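Local coordinates for protein putative SnoaL-like polyketide cyclase (Shewanella putrefaciens, PDB 3GZB) that probably acts as a SnoaL-like polyketide cyclase or related lyase of the NTF2-like superfamily, its natural substrate not being established, at residues 53-58 / 139-144; 78-83 / 100-105; 95-100 / 121-126. One frame throughout, in Å; residues are numbered along the deposited sequence.

Interaction 1 of 3, residues 53-58 / 139-144; sequences DKTANR and VDLIDY
D53 and D140 form a single parallel beta bridge, CA to CA 4.6 Å, where the turn 53-58 between strands 50-53 and 58-61 meets the end of strand 134-142 in the curved sheet of this NTF2-like fold. The backbone evidence is K54 N bonding to D140 O at 3.0 Å. Further along, I142 N, two residues past D140, bonds to a side chain instead, pointing almost straight at T55 OG1 (2.9 Å, 172° at the hydrogen). T55 and K54 are both modelled in two conformers, and what is said of their side chains holds for one of them. The T55 hydroxyl in turn donates to D53 OD1 at 2.6 Å, reaching it on the syn side, while A56 N meets the same oxygen from above the carboxylate plane at 2.8 Å. The bond from A56 N makes an Asx motif, and N57 and R58 facing D53 form a G1 bulge.

With chi1 at -178°, the D53 carboxylate extends to the Y144 hydroxyl, which donates to OD2 over a very short 2.5 Å. The oxygen lies at the ring edge, with carboxylate and ring planes only 11° apart; one ring face is backed by I142 CG2. A water donates to D53 OD2 at 2.7 Å and also to OD2 of D140, whose OD1 bonds T124 and H138. Away from these polar groups, K54 CD lies on V139 CG1 at 3.7 Å, and L93 of the second subunit packs against both K54 and L141.

A methylpentanediol near Y144, probably from the crystallisation liquor, is consistent with a pocket beside this network. Chemically, both oxygens of D53 are engaged, OD1 by the turn and OD2 by Y144 and water, which should fix the carboxylate's rotation and tie the turn to the strand end.

Interaction 2 of 3, residues 78-83 / 100-105; sequences LEYDFN and YHFKGP. With EDO (1,2-ethanediol), chain M.
Y80 lies alongside F102, and its side chain can be traced atom by atom. CB, 3.3 Å from H101 O, sits over the F102 ring face in a CH-pi contact, near the rim. A chi1 of 62° then sets CG between backbone N and carbonyl, putting the ring flat over F102: CG meets F102 CE2 at 3.4 Å, CD2 meets F102 CZ, and the centroids are 4.3 Å apart with planes at 11°, an offset stack. Further out, CE2 has Y100 CD1 at the ring edge, 3.7 Å away. The hydroxyl ends on a bound methylpentanediol, probably from the crystallisation liquor but consistent with a pocket.

F82 and Y100 share one face of antiparallel strands 81-84 and 93-103 in the curved NTF2-like sheet. D81 and H101 are a hydrogen-bonded pair (D81 N to H101 O 3.0 Å, H101 N to D81 O 2.8 Å). The next pair, F82 and Y100, is non-hydrogen-bonded, and its rings make a second offset stack, centroids 4.1 Å apart and planes at 8°. On the N-terminal side of Y80 the two chains draw apart, and an ethanediol, probably from the crystallisation liquor, bridges them through O1, donating to E79 O and accepting from K103 N at 3.0 Å.

Interaction 3 of 3, residues 95-100 / 121-126; sequences VMIGNY and PAVTSL
The Y100 ring turns its edge to strand 115-129, with A122 CB and T124 OG1 both near its plane, while one face carries F82. A122 CB is 3.5 Å from Y100 CE2. At the end of the ring the two hydroxyls, Y100 OH and T124 OG1, are 2.7 Å apart and hydrogen-bonded; T124 OG1 also bonds OD1 of D140, so the pair continues into strand 134-142. The second flat group is the N99 amide. Its OD1 sits over the P121 ring, 3.5 Å from CG, a contact of van der Waals type because the proline nitrogen has no hydrogen to offer.

From N99-P121 to V95-S125 the backbones are in regular antiparallel register. M96 pairs with T124 (M96 N to T124 O 2.9 Å) and G98 with A122 (G98 N to A122 O 3.0 Å), each through two bonds, alternating with the non-hydrogen-bonded pairs V95-S125, I97-V123 and N99-P121. The segment axes lie at 139°, evidence of a strongly twisted pairing.

M96, a selenomethionine, lies on the same face as A122 and T124. Its chain bends at the last torsion (chi3 -74°), bringing CE to T124 CG2 and to L126 CG, both at 3.8 Å. M30 of helix 21-34 packs on M96 and Y100, and A26 and Y29 of that helix on L126. G98 puts no side chain on this face, and the F82 ring rests against its CA.

On the other face V95 CG1 touches V123 CG1 at 4.2 Å, and V123 and I97 of the second subunit pack against I97 and V123. The curved, twisted sheet has a helix over the side of the probable pocket and a dimer partner on the other, as in many NTF2-like proteins.

In the fold
From the N terminus, the turn 53-58 comes first and waits some 80 residues for strand 134-142, so interaction 1 closes the longest loop and encloses both others. Within it, interaction 2 joins 78-83 to 100-105 and interaction 3 joins 95-100 to 121-126; their segments alternate along the chain, so these two cross, sharing Y100 on strand 93-103. N83 N probably bonds to N99 O, joining strands 81-84 and 93-103 where the two contacts meet, while L141 N to V123 O probably links interaction 3 to interaction 1. Together they tie strands 81-84, 93-103, 115-129, 134-142 and 50-53 side by side into one sheet, and interactions 1 and 3 also reach the second subunit.

Interaction 1 of 3, residues 53-58 / 139-144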
loop_
_atom_site.group_PDB
_atom_site.type_symbol
_atom_site.label_atom_id
_atom_site.label_comp_id
_atom_site.label_asym_id
_atom_site.label_seq_id
_atom_site.Cartn_x
_atom_site.Cartn_y
_atom_site.Cartn_z
ATOM N N ASP A 53 -3.626 -1.359 -11.745
ATOM C CA ASP A 53 -3.310 -0.017 -11.268
ATOM C C ASP A 53 -4.640 0.574 -10.791
ATOM O O ASP A 53 -5.487 1.022 -11.583
ATOM C CB ASP A 53 -2.617 0.802 -12.316
ATOM C CG ASP A 53 -2.226 2.218 -11.797
ATOM O OD1 ASP A 53 -2.943 2.761 -10.930
ATOM O OD2 ASP A 53 -1.240 2.732 -12.332
ATOM N N LYS A 54 -4.840 0.504 -9.481
ATOM C CA LYS A 54 -6.116 0.927 -8.912
ATOM C C LYS A 54 -6.273 2.422 -8.986
ATOM O O LYS A 54 -7.393 2.915 -9.157
ATOM C CB LYS A 54 -6.329 0.446 -7.484
ATOM C CG LYS A 54 -6.673 -0.970 -7.401
ATOM C CD LYS A 54 -6.982 -1.331 -5.988
ATOM C CE LYS A 54 -8.328 -0.824 -5.503
ATOM N NZ LYS A 54 -8.545 -1.109 -4.043
ATOM N N THR A 55 -5.181 3.167 -8.869
ATOM C CA THR A 55 -5.227 4.622 -9.017
ATOM C C THR A 55 -5.744 4.988 -10.380
ATOM O O THR A 55 -6.708 5.776 -10.418
ATOM C CB THR A 55 -3.892 5.240 -8.563
ATOM O OG1 THR A 55 -2.791 4.383 -8.908
ATOM C CG2 THR A 55 -3.902 5.449 -7.068
ATOM N N ALA A 56 -5.228 4.325 -11.442
ATOM C CA ALA A 56 -5.609 4.614 -12.841
ATOM C C ALA A 56 -6.905 3.911 -13.226
ATOM O O ALA A 56 -7.437 4.176 -14.332
ATOM C CB ALA A 56 -4.500 4.209 -13.762
ATOM N N ASN A 57 -7.388 3.033 -12.379
ATOM C CA ASN A 57 -8.530 2.200 -12.646
ATOM C C ASN A 57 -8.381 1.413 -13.945
ATOM O O ASN A 57 -9.257 1.438 -14.833
ATOM C CB ASN A 57 -9.847 2.958 -12.628
ATOM C CG ASN A 57 -11.015 2.029 -12.387
ATOM O OD1 ASN A 57 -10.967 1.087 -11.580
ATOM N ND2 ASN A 57 -12.087 2.283 -13.124
ATOM N N ARG A 58 -7.263 0.702 -14.021
ATOM C CA ARG A 58 -6.899 -0.146 -15.167
ATOM C C ARG A 58 -6.528 -1.555 -14.654
ATOM O O ARG A 58 -5.441 -1.696 -14.078
ATOM C CB ARG A 58 -5.702 0.425 -15.942
ATOM C CG ARG A 58 -5.885 1.822 -16.596
ATOM C CD ARG A 58 -7.022 1.796 -17.612
ATOM N NE ARG A 58 -7.102 3.025 -18.392
ATOM C CZ ARG A 58 -7.969 3.997 -18.174
ATOM N NH1 ARG A 58 -8.838 3.922 -17.187
ATOM N NH2 ARG A 58 -7.962 5.054 -18.974
ATOM N N VAL A 139 -0.981 -5.153 -7.464
ATOM C CA VAL A 139 -1.787 -3.925 -7.311
ATOM C C VAL A 139 -0.874 -2.730 -7.124
ATOM O O VAL A 139 -0.021 -2.765 -6.194
ATOM C CB VAL A 139 -2.740 -3.997 -6.134
ATOM C CG1 VAL A 139 -3.548 -2.691 -6.027
ATOM C CG2 VAL A 139 -3.694 -5.206 -6.263
ATOM N N ASP A 140 -1.020 -1.700 -7.962
ATOM C CA ASP A 140 -0.311 -0.462 -7.828
ATOM C C ASP A 140 -1.217 0.668 -7.368
ATOM O O ASP A 140 -2.339 0.808 -7.856
ATOM C CB ASP A 140 0.334 -0.020 -9.130
ATOM C CG ASP A 140 1.702 -0.629 -9.381
ATOM O OD1 ASP A 140 2.298 -1.316 -8.505
ATOM O OD2 ASP A 140 2.198 -0.401 -10.544
ATOM N N LEU A 141 -0.712 1.446 -6.419
ATOM C CA LEU A 141 -1.334 2.695 -5.978
ATOM C C LEU A 141 -0.306 3.788 -6.176
ATOM O O LEU A 141 0.586 3.968 -5.336
ATOM C CB LEU A 141 -1.768 2.601 -4.502
ATOM C CG LEU A 141 -2.840 1.591 -4.134
ATOM C CD1 LEU A 141 -2.952 1.453 -2.609
ATOM C CD2 LEU A 141 -4.174 1.958 -4.764
ATOM N N ILE A 142 -0.386 4.487 -7.307
ATOM C CA ILE A 142 0.652 5.434 -7.749
ATOM C C ILE A 142 0.193 6.847 -7.489
ATOM O O ILE A 142 -0.965 7.199 -7.785
ATOM C CB ILE A 142 0.889 5.279 -9.235
ATOM C CG1 ILE A 142 1.250 3.844 -9.615
ATOM C CG2 ILE A 142 1.979 6.226 -9.776
ATOM C CD1 ILE A 142 2.448 3.246 -8.947
ATOM N N ASP A 143 1.098 7.694 -6.958
ATOM C CA ASP A 143 0.786 9.115 -6.720
ATOM C C ASP A 143 1.059 9.945 -7.986
ATOM O O ASP A 143 2.082 10.630 -8.135
ATOM C CB ASP A 143 1.612 9.642 -5.509
ATOM C CG ASP A 143 1.327 11.071 -5.142
ATOM O OD1 ASP A 143 0.486 11.734 -5.766
ATOM O OD2 ASP A 143 2.027 11.511 -4.209
ATOM N N TYR A 144 0.103 9.900 -8.912
ATOM C CA TYR A 144 0.260 10.581 -10.203
ATOM C C TYR A 144 0.280 12.097 -10.068
ATOM O O TYR A 144 0.952 12.758 -10.840
ATOM C CB TYR A 144 -0.873 10.190 -11.156
ATOM C CG TYR A 144 -0.753 8.792 -11.677
ATOM C CD1 TYR A 144 0.270 8.447 -12.506
ATOM C CD2 TYR A 144 -1.657 7.785 -11.312
ATOM C CE1 TYR A 144 0.414 7.171 -12.987
ATOM C CE2 TYR A 144 -1.500 6.487 -11.778
ATOM C CZ TYR A 144 -0.510 6.205 -12.613
ATOM O OH TYR A 144 -0.349 4.920 -13.121
HETATM O O HOH W 1 1.093 1.370 -12.426
#

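Interaction 2 of 3, residues 78-83 / 100-105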
loop_
_atom_site.group_PDB
_atom_site.type_symbol
_atom_site.label_atom_id
_atom_site.label_comp_id
_atom_site.label_asym_id
_atom_site.label_seq_id
_atom_site.Cartn_x
_atom_site.Cartn_y
_atom_site.Cartn_z
ATOM N N LEU A 78 14.188 3.927 -19.998
ATOM C CA LEU A 78 15.383 3.281 -19.482
ATOM C C LEU A 78 15.071 2.530 -18.192
ATOM O O LEU A 78 13.998 2.760 -17.592
ATOM C CB LEU A 78 16.485 4.332 -19.257
ATOM C CG LEU A 78 16.952 5.091 -20.507
ATOM C CD1 LEU A 78 17.996 6.187 -20.078
ATOM C CD2 LEU A 78 17.492 4.131 -21.551
ATOM N N GLU A 79 15.980 1.694 -17.715
ATOM C CA GLU A 79 15.744 1.043 -16.421
ATOM C C GLU A 79 15.363 2.106 -15.393
ATOM O O GLU A 79 15.961 3.194 -15.360
ATOM C CB GLU A 79 16.981 0.289 -15.921
ATOM C CG GLU A 79 16.851 -0.269 -14.530
ATOM C CD GLU A 79 17.973 -1.197 -14.088
ATOM O OE1 GLU A 79 18.912 -1.422 -14.887
ATOM O OE2 GLU A 79 17.896 -1.681 -12.920
ATOM N N TYR A 80 14.377 1.786 -14.558
ATOM C CA TYR A 80 13.938 2.654 -13.484
ATOM C C TYR A 80 14.119 1.939 -12.153
ATOM O O TYR A 80 14.408 0.758 -12.124
ATOM C CB TYR A 80 12.517 3.151 -13.693
ATOM C CG TYR A 80 11.427 2.113 -13.745
ATOM C CD1 TYR A 80 11.248 1.295 -14.861
ATOM C CD2 TYR A 80 10.521 2.004 -12.698
ATOM C CE1 TYR A 80 10.216 0.358 -14.926
ATOM C CE2 TYR A 80 9.468 1.078 -12.755
ATOM C CZ TYR A 80 9.309 0.289 -13.901
ATOM O OH TYR A 80 8.271 -0.614 -14.009
ATOM N N ASP A 81 14.023 2.689 -11.064
ATOM C CA ASP A 81 14.262 2.108 -9.740
ATOM C C ASP A 81 13.035 2.187 -8.876
ATOM O O ASP A 81 12.239 3.136 -8.997
ATOM C CB ASP A 81 15.422 2.792 -9.026
ATOM C CG ASP A 81 16.743 2.614 -9.744
ATOM O OD1 ASP A 81 16.962 1.585 -10.418
ATOM O OD2 ASP A 81 17.571 3.543 -9.623
ATOM N N PHE A 82 12.862 1.191 -8.023
ATOM C CA PHE A 82 11.890 1.260 -6.969
ATOM C C PHE A 82 12.686 1.394 -5.672
ATOM O O PHE A 82 13.354 0.436 -5.273
ATOM C CB PHE A 82 10.973 0.050 -6.962
ATOM C CG PHE A 82 9.815 0.109 -6.006
ATOM C CD1 PHE A 82 9.148 1.272 -5.680
ATOM C CD2 PHE A 82 9.301 -1.058 -5.546
ATOM C CE1 PHE A 82 8.045 1.262 -4.886
ATOM C CE2 PHE A 82 8.162 -1.070 -4.743
ATOM C CZ PHE A 82 7.558 0.099 -4.405
ATOM N N ASN A 83 12.670 2.586 -5.102
ATOM C CA ASN A 83 13.437 2.899 -3.901
ATOM C C ASN A 83 12.488 2.730 -2.754
ATOM O O ASN A 83 11.604 3.570 -2.500
ATOM C CB ASN A 83 14.008 4.295 -4.012
ATOM C CG ASN A 83 15.035 4.412 -5.102
ATOM O OD1 ASN A 83 15.875 3.535 -5.253
ATOM N ND2 ASN A 83 14.978 5.480 -5.889
ATOM N N TYR A 100 9.063 5.357 -7.103
ATOM C CA TYR A 100 9.598 4.936 -8.361
ATOM C C TYR A 100 10.349 6.095 -9.013
ATOM O O TYR A 100 9.768 7.174 -9.235
ATOM C CB TYR A 100 8.527 4.445 -9.323
ATOM C CG TYR A 100 7.881 3.113 -8.966
ATOM C CD1 TYR A 100 8.521 1.907 -9.256
ATOM C CD2 TYR A 100 6.679 3.046 -8.300
ATOM C CE1 TYR A 100 7.928 0.706 -8.976
ATOM C CE2 TYR A 100 6.101 1.795 -7.969
ATOM C CZ TYR A 100 6.735 0.640 -8.331
ATOM O OH TYR A 100 6.125 -0.573 -8.065
ATOM N N HIS A 101 11.622 5.885 -9.271
ATOM C CA HIS A 101 12.514 6.895 -9.856
ATOM C C HIS A 101 12.790 6.571 -11.303
ATOM O O HIS A 101 13.404 5.536 -11.605
ATOM C CB HIS A 101 13.819 6.940 -9.035
ATOM C CG HIS A 101 14.778 7.970 -9.514
ATOM N ND1 HIS A 101 16.128 7.880 -9.270
ATOM C CD2 HIS A 101 14.578 9.147 -10.154
ATOM C CE1 HIS A 101 16.734 8.950 -9.775
ATOM N NE2 HIS A 101 15.821 9.741 -10.315
ATOM N N PHE A 102 12.358 7.493 -12.174
ATOM C CA PHE A 102 12.593 7.420 -13.601
ATOM C C PHE A 102 13.508 8.583 -14.012
ATOM O O PHE A 102 13.246 9.750 -13.675
ATOM C CB PHE A 102 11.310 7.554 -14.415
ATOM C CG PHE A 102 10.339 6.415 -14.273
ATOM C CD1 PHE A 102 9.444 6.379 -13.224
ATOM C CD2 PHE A 102 10.278 5.422 -15.242
ATOM C CE1 PHE A 102 8.495 5.374 -13.143
ATOM C CE2 PHE A 102 9.339 4.386 -15.133
ATOM C CZ PHE A 102 8.459 4.384 -14.102
ATOM N N LYS A 103 14.542 8.259 -14.769
ATOM C CA LYS A 103 15.424 9.247 -15.411
ATOM C C LYS A 103 15.715 8.831 -16.841
ATOM O O LYS A 103 16.083 7.667 -17.099
ATOM C CB LYS A 103 16.698 9.436 -14.632
ATOM C CG LYS A 103 17.651 10.503 -15.240
ATOM C CD LYS A 103 18.755 10.829 -14.239
ATOM C CE LYS A 103 19.539 12.090 -14.624
ATOM N NZ LYS A 103 20.918 11.773 -15.098
ATOM N N GLY A 104 15.459 9.726 -17.774
ATOM C CA GLY A 104 15.736 9.433 -19.184
ATOM C C GLY A 104 14.857 10.172 -20.137
ATOM O O GLY A 104 14.204 11.134 -19.769
ATOM N N PRO A 105 14.836 9.736 -21.402
ATOM C CA PRO A 105 14.014 10.356 -22.401
ATOM C C PRO A 105 12.577 10.510 -21.928
ATOM O O PRO A 105 12.024 9.610 -21.323
ATOM C CB PRO A 105 14.093 9.357 -23.572
ATOM C CG PRO A 105 15.485 8.816 -23.462
ATOM C CD PRO A 105 15.689 8.667 -21.972
HETATM C C1 EDO M . 16.563 5.797 -12.606
HETATM O O1 EDO M . 15.980 5.703 -13.937
HETATM C C2 EDO M . 17.983 5.301 -12.610
HETATM O O2 EDO M . 18.644 6.377 -13.298
HETATM O O HOH W 2 13.740 6.511 -18.899
HETATM O O HOH W 3 13.912 5.487 -16.225
HETATM O O HOH W 4 17.210 5.726 -8.002
#

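Interaction 3 of 3, residues 95-100 / 121-126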
loop_
_atom_site.group_PDB
_atom_site.type_symbol
_atom_site.label_atom_id
_atom_site.label_comp_id
_atom_site.label_asym_id
_atom_site.label_seq_id
_atom_site.Cartn_x
_atom_site.Cartn_y
_atom_site.Cartn_z
ATOM N N VAL A 95 3.846 -6.273 0.681
ATOM C CA VAL A 95 3.489 -4.870 0.576
ATOM C C VAL A 95 4.740 -4.071 0.567
ATOM O O VAL A 95 5.622 -4.268 1.423
ATOM C CB VAL A 95 2.609 -4.418 1.760
ATOM C CG1 VAL A 95 2.215 -2.921 1.636
ATOM C CG2 VAL A 95 1.345 -5.260 1.879
HETATM N N MSE A 96 4.887 -3.165 -0.414
HETATM C CA MSE A 96 6.089 -2.333 -0.603
HETATM C C MSE A 96 5.693 -0.891 -0.723
HETATM O O MSE A 96 4.841 -0.557 -1.523
HETATM C CB MSE A 96 6.874 -2.776 -1.832
HETATM C CG MSE A 96 7.403 -4.210 -1.690
HETATM SE SE MSE A 96 7.951 -4.994 -3.382
HETATM C CE MSE A 96 6.226 -5.285 -4.051
ATOM N N ILE A 97 6.267 -0.034 0.118
ATOM C CA ILE A 97 6.020 1.392 0.160
ATOM C C ILE A 97 7.299 2.069 -0.281
ATOM O O ILE A 97 8.368 1.790 0.291
ATOM C CB ILE A 97 5.691 1.851 1.581
ATOM C CG1 ILE A 97 4.490 1.135 2.151
ATOM C CG2 ILE A 97 5.499 3.385 1.598
ATOM C CD1 ILE A 97 4.241 1.346 3.687
ATOM N N GLY A 98 7.241 2.971 -1.273
ATOM C CA GLY A 98 8.442 3.586 -1.763
ATOM C C GLY A 98 8.192 4.607 -2.845
ATOM O O GLY A 98 7.126 5.198 -2.889
ATOM N N ASN A 99 9.220 4.903 -3.647
ATOM C CA ASN A 99 9.168 5.864 -4.727
ATOM C C ASN A 99 9.741 5.197 -5.970
ATOM O O ASN A 99 10.814 4.550 -5.902
ATOM C CB ASN A 99 9.983 7.150 -4.449
ATOM C CG ASN A 99 9.395 7.996 -3.372
ATOM O OD1 ASN A 99 8.522 8.803 -3.627
ATOM N ND2 ASN A 99 9.892 7.836 -2.145
ATOM N N TYR A 100 9.063 5.357 -7.103
ATOM C CA TYR A 100 9.598 4.936 -8.361
ATOM C C TYR A 100 10.349 6.095 -9.013
ATOM O O TYR A 100 9.768 7.174 -9.235
ATOM C CB TYR A 100 8.527 4.445 -9.323
ATOM C CG TYR A 100 7.881 3.113 -8.966
ATOM C CD1 TYR A 100 8.521 1.907 -9.256
ATOM C CD2 TYR A 100 6.679 3.046 -8.300
ATOM C CE1 TYR A 100 7.928 0.706 -8.976
ATOM C CE2 TYR A 100 6.101 1.795 -7.969
ATOM C CZ TYR A 100 6.735 0.640 -8.331
ATOM O OH TYR A 100 6.125 -0.573 -8.065
ATOM N N PRO A 121 5.881 8.768 -5.521
ATOM C CA PRO A 121 5.448 7.918 -4.372
ATOM C C PRO A 121 4.471 6.831 -4.817
ATOM O O PRO A 121 3.646 7.069 -5.709
ATOM C CB PRO A 121 4.802 8.928 -3.407
ATOM C CG PRO A 121 5.387 10.267 -3.823
ATOM C CD PRO A 121 5.582 10.186 -5.316
ATOM N N ALA A 122 4.542 5.662 -4.151
ATOM C CA ALA A 122 3.713 4.505 -4.487
ATOM C C ALA A 122 3.677 3.471 -3.419
ATOM O O ALA A 122 4.578 3.362 -2.602
ATOM C CB ALA A 122 4.245 3.862 -5.775
ATOM N N VAL A 123 2.590 2.701 -3.442
ATOM C CA VAL A 123 2.450 1.449 -2.746
ATOM C C VAL A 123 2.179 0.415 -3.802
ATOM O O VAL A 123 1.275 0.565 -4.643
ATOM C CB VAL A 123 1.308 1.509 -1.748
ATOM C CG1 VAL A 123 1.117 0.173 -1.001
ATOM C CG2 VAL A 123 1.547 2.679 -0.752
ATOM N N THR A 124 2.937 -0.662 -3.761
ATOM C CA THR A 124 2.759 -1.832 -4.657
ATOM C C THR A 124 2.587 -3.073 -3.776
ATOM O O THR A 124 3.395 -3.284 -2.848
ATOM C CB THR A 124 3.982 -2.007 -5.566
ATOM O OG1 THR A 124 4.013 -0.873 -6.441
ATOM C CG2 THR A 124 3.931 -3.318 -6.378
ATOM N N SER A 125 1.560 -3.887 -4.024
ATOM C CA SER A 125 1.419 -5.151 -3.346
ATOM C C SER A 125 1.420 -6.255 -4.359
ATOM O O SER A 125 0.929 -6.128 -5.491
ATOM C CB SER A 125 0.173 -5.207 -2.469
ATOM O OG SER A 125 -1.026 -5.114 -3.256
ATOM N N LEU A 126 1.962 -7.396 -3.957
ATOM C CA LEU A 126 1.986 -8.624 -4.758
ATOM C C LEU A 126 1.371 -9.748 -3.953
ATOM O O LEU A 126 1.794 -10.004 -2.817
ATOM C CB LEU A 126 3.415 -9.016 -5.155
ATOM C CG LEU A 126 4.263 -7.962 -5.856
ATOM C CD1 LEU A 126 5.686 -8.500 -6.096
ATOM C CD2 LEU A 126 3.611 -7.531 -7.139
#